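Side-chain contacts in transcriptional regulator I2 (Pseudomonas fluorescens A506, PDB 4MO7), which is a TetR-family protein, probably a DNA-binding transcriptional regulator, that also acts as a superantigen (PfiT) associated with Crohn's disease: residues 40-44 and 45-49; 76-79 and 80-84. All coordinates share one frame; numbering follows the deposited sequence.

Contact 1. Residues 40-44 and 45-49; sequences HLFRN and KGFER. With MG (magnesium ion), chain B.
Phe42 and Phe47 meet as a T-shaped (edge-to-face) pair where helix 30-45 ends and the chain turns away. The ring planes stand at 73°. Their centroids lie 4.9 Å apart. The edge is supplied by CD1 of Phe47, which sits over the centre of the Phe42 ring and approaches Phe42 CZ to 3.5 Å. The two side chains run side by side in the same direction although their first torsions differ: Phe47 turns CG away from its own backbone N (chi1 175°), whereas Phe42 keeps CG beside its N. Leu77 of helix 73-97 touches both rings, and Val127 packs on Phe42, so this is the tight side of the turn.

The backbone closes the helix with two bonds. Lys45 N reaches Leu41 O at 2.8 Å in the straighter of the two, while the bond from Gly46 N to Phe42 O is weak, bent to 129°. Gly46 then leaves helical geometry with positive phi, a backbone shape that glycine adopts easily. This turn joins helix 30-45, the first helix of the TetR-type DNA-binding domain, to helix 52-59, which, as in other family members, probably opens the helix-turn-helix.

The outer side is looser and polar: Arg43 and Asn44 are exposed, in contrast to buried Phe42. The Lys45 chain starts alongside Leu41 O, with CB 3.5 Å from it, then bends at chi3 and carries NZ to a salt bridge with Asp54. One turn back from Asn44, His40 points away from the turn and binds a magnesium ion through NE2 at 2.2 Å.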
# COMPACT_ATOMS: atom_id res chain seq x y z
N HIS A 40 -7.25 22.01 11.45
CA HIS A 40 -7.71 21.25 12.62
C HIS A 40 -9.16 20.84 12.57
O HIS A 40 -9.47 19.67 12.89
CB HIS A 40 -7.46 22.05 13.88
CG HIS A 40 -6.03 22.13 14.21
ND1 HIS A 40 -5.36 21.11 14.87
CD2 HIS A 40 -5.12 23.07 13.93
CE1 HIS A 40 -4.09 21.43 14.98
NE2 HIS A 40 -3.92 22.62 14.42
N LEU A 41 -10.03 21.80 12.24
CA LEU A 41 -11.48 21.53 12.19
C LEU A 41 -11.73 20.40 11.19
O LEU A 41 -12.40 19.41 11.50
CB LEU A 41 -12.27 22.77 11.83
CG LEU A 41 -12.75 23.64 13.00
CD1 LEU A 41 -11.54 24.05 13.83
CD2 LEU A 41 -13.42 24.88 12.46
N PHE A 42 -11.11 20.49 10.02
CA PHE A 42 -11.32 19.44 9.04
C PHE A 42 -10.85 18.09 9.55
O PHE A 42 -11.50 17.08 9.30
CB PHE A 42 -10.59 19.78 7.73
CG PHE A 42 -11.16 20.94 6.98
CD1 PHE A 42 -12.44 21.46 7.28
CD2 PHE A 42 -10.40 21.56 5.99
CE1 PHE A 42 -12.94 22.51 6.58
CE2 PHE A 42 -10.91 22.65 5.26
CZ PHE A 42 -12.18 23.14 5.57
N ARG A 43 -9.70 18.07 10.22
CA ARG A 43 -9.12 16.83 10.73
C ARG A 43 -10.01 16.30 11.84
O ARG A 43 -10.32 15.10 11.88
CB ARG A 43 -7.72 17.10 11.31
CG ARG A 43 -7.15 15.90 12.10
CD ARG A 43 -7.11 14.64 11.23
NE ARG A 43 -6.60 13.47 11.96
CZ ARG A 43 -6.99 12.21 11.74
NH1 ARG A 43 -7.90 11.93 10.81
NH2 ARG A 43 -6.46 11.22 12.45
N ASN A 44 -10.44 17.18 12.75
CA ASN A 44 -11.25 16.70 13.88
C ASN A 44 -12.63 16.24 13.49
O ASN A 44 -13.13 15.26 14.05
CB ASN A 44 -11.41 17.78 14.99
CG ASN A 44 -10.07 18.36 15.47
OD1 ASN A 44 -9.03 17.70 15.44
ND2 ASN A 44 -10.09 19.64 15.88
N LYS A 45 -13.28 16.98 12.60
CA LYS A 45 -14.70 16.74 12.39
C LYS A 45 -15.00 16.16 11.02
O LYS A 45 -16.10 15.69 10.78
CB LYS A 45 -15.48 18.02 12.53
CG LYS A 45 -15.14 18.78 13.83
CD LYS A 45 -15.74 20.13 13.74
CE LYS A 45 -17.25 20.02 13.95
NZ LYS A 45 -17.92 21.24 13.47
N GLY A 46 -14.02 16.22 10.13
CA GLY A 46 -14.28 15.93 8.73
C GLY A 46 -14.61 17.20 7.98
O GLY A 46 -15.20 18.14 8.51
N PHE A 47 -14.29 17.21 6.68
CA PHE A 47 -14.53 18.38 5.90
C PHE A 47 -16.02 18.57 5.77
O PHE A 47 -16.51 19.70 5.84
CB PHE A 47 -13.94 18.16 4.50
CG PHE A 47 -14.23 19.27 3.52
CD1 PHE A 47 -13.60 20.52 3.65
CD2 PHE A 47 -15.11 19.07 2.48
CE1 PHE A 47 -13.84 21.52 2.75
CE2 PHE A 47 -15.37 20.11 1.55
CZ PHE A 47 -14.73 21.31 1.68
N GLU A 48 -16.73 17.47 5.52
CA GLU A 48 -18.15 17.61 5.23
C GLU A 48 -18.91 18.13 6.47
O GLU A 48 -19.85 18.93 6.33
CB GLU A 48 -18.75 16.29 4.75
CG GLU A 48 -20.15 16.43 4.20
CD GLU A 48 -20.72 15.11 3.67
OE1 GLU A 48 -19.98 14.36 2.98
OE2 GLU A 48 -21.90 14.82 3.94
N ARG A 49 -18.50 17.70 7.66
CA ARG A 49 -19.22 18.13 8.87
C ARG A 49 -18.76 19.49 9.37
O ARG A 49 -19.39 20.06 10.24
CB ARG A 49 -19.10 17.11 9.98
CG ARG A 49 -18.84 15.73 9.47
CD ARG A 49 -19.80 14.68 10.02
NE ARG A 49 -19.08 13.59 10.70
CZ ARG A 49 -18.20 12.77 10.11
NH1 ARG A 49 -17.91 12.90 8.82
NH2 ARG A 49 -17.62 11.82 10.82
MG MG B . -2.10 23.93 14.47

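Contact 2. Residues 76-79 and 80-84; sequences ILRA and VMEET
Val80 begins the second half of this continuous helical stretch by setting CG2 against the carbonyl of Ile76, 3.3 Å from Ile76 O; its own N is hydrogen-bonded to that same oxygen. CG2 lies beside the backbone N, which brings this branch back over the preceding turn, where Ile76 CG2 is a distant 4.5 Å away.

Met81 follows with an extended chain beyond CG. Its terminal CE comes obliquely to Leu77, 3.8 Å from Leu77 CD1 and equally near CG of that leucine, forming an apolar i to i+4 pair. Val143 of helix 137-163 lies against Met81, and Val127 of helix 122-130 against Leu77.

Glu82 carries the polar contact. Its OE1 takes a 2.7 Å hydrogen bond from Arg78 NE (161°) and a weaker, bent one from Arg78 NH2. Arg78 swings CG opposite its N (chi1 176°) and stays extended to NE, which lays NE beside Glu82 one turn on. OE1 lies in the guanidinium plane, yet is approached from above the carboxylate plane, the two planes being 85° apart.

Glu83 completes the series with CG 3.3 Å from Ala79 O, the acceptor of its backbone N-H. In the i to i+4 salt bridge Glu82 OE1 alone accepts from Arg78, firmly from NE and weakly from NH2, a perpendicular grip that probably offsets charge on a partly exposed face bordered by His142.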
# COMPACT_ATOMS: atom_id res chain seq x y z
N ILE A 76 -10.61 26.36 0.45
CA ILE A 76 -9.93 26.26 1.75
C ILE A 76 -9.29 24.88 1.86
O ILE A 76 -8.13 24.77 2.31
CB ILE A 76 -10.89 26.44 2.93
CG1 ILE A 76 -11.53 27.83 2.83
CG2 ILE A 76 -10.12 26.40 4.25
CD1 ILE A 76 -12.59 28.08 3.88
N LEU A 77 -10.00 23.83 1.42
CA LEU A 77 -9.48 22.45 1.53
C LEU A 77 -8.28 22.29 0.63
O LEU A 77 -7.25 21.75 1.06
CB LEU A 77 -10.54 21.42 1.16
CG LEU A 77 -10.18 19.92 1.24
CD1 LEU A 77 -9.79 19.51 2.62
CD2 LEU A 77 -11.37 19.07 0.67
N ARG A 78 -8.38 22.79 -0.60
CA ARG A 78 -7.23 22.81 -1.52
C ARG A 78 -6.02 23.47 -0.87
O ARG A 78 -4.91 22.95 -0.95
CB ARG A 78 -7.58 23.61 -2.78
CG ARG A 78 -6.39 23.76 -3.74
CD ARG A 78 -6.75 24.83 -4.77
NE ARG A 78 -5.53 25.48 -5.24
CZ ARG A 78 -5.52 26.54 -6.04
NH1 ARG A 78 -6.67 27.05 -6.46
NH2 ARG A 78 -4.36 27.08 -6.42
N ALA A 79 -6.22 24.61 -0.21
CA ALA A 79 -5.08 25.37 0.34
C ALA A 79 -4.50 24.65 1.53
O ALA A 79 -3.28 24.67 1.71
CB ALA A 79 -5.50 26.79 0.74
N VAL A 80 -5.32 24.00 2.35
CA VAL A 80 -4.78 23.19 3.48
C VAL A 80 -3.87 22.13 2.90
O VAL A 80 -2.75 21.89 3.38
CB VAL A 80 -5.91 22.55 4.27
CG1 VAL A 80 -5.44 21.47 5.23
CG2 VAL A 80 -6.68 23.65 5.02
N MET A 81 -4.32 21.47 1.84
CA MET A 81 -3.51 20.40 1.28
C MET A 81 -2.26 20.95 0.59
O MET A 81 -1.17 20.37 0.69
CB MET A 81 -4.34 19.57 0.32
CG MET A 81 -5.52 18.87 1.02
SD MET A 81 -6.16 17.68 -0.19
CE MET A 81 -7.64 17.11 0.62
N GLU A 82 -2.40 22.07 -0.10
CA GLU A 82 -1.23 22.67 -0.74
C GLU A 82 -0.18 23.07 0.30
O GLU A 82 1.03 22.85 0.12
CB GLU A 82 -1.64 23.89 -1.57
CG GLU A 82 -2.33 23.55 -2.90
CD GLU A 82 -2.67 24.83 -3.66
OE1 GLU A 82 -2.91 24.77 -4.87
OE2 GLU A 82 -2.70 25.91 -3.03
N GLU A 83 -0.64 23.70 1.38
CA GLU A 83 0.30 24.10 2.44
C GLU A 83 1.08 22.93 2.98
O GLU A 83 2.28 23.06 3.24
CB GLU A 83 -0.44 24.68 3.66
CG GLU A 83 -0.87 26.10 3.52
CD GLU A 83 0.29 27.01 3.18
OE1 GLU A 83 1.18 27.20 4.05
OE2 GLU A 83 0.31 27.49 2.03
N THR A 84 0.42 21.80 3.20
CA THR A 84 1.11 20.62 3.74
C THR A 84 2.17 20.12 2.81
O THR A 84 3.26 19.73 3.25
CB THR A 84 0.14 19.44 4.00
OG1 THR A 84 -0.98 19.92 4.74
CG2 THR A 84 0.85 18.32 4.79

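Overall arrangement
Contact 1 is a surface contact at the end of helix 30-45, whereas contact 2 is largely buried within helix 73-97; their centres are 13 Å apart. Phe47 CE1 lies 3.7 Å from Leu77 CB, and Phe42 CE2 lies 4.0 Å from Ile76 CG2, so the end of helix 30-45 and the turn after it are packed on the start of helix 73-97. Both contacts lean on helix 122-130; contact 2 also packs against helix 137-163. Contact 1 combines an aromatic pair with a weak backbone bond from Gly46 to Phe42, while Lys45 finds Asp54 outside its segments and His40 a magnesium ion. In contact 2, regular backbone bonds and aliphatic pairing accompany Arg78 and Glu82, which pair with each other.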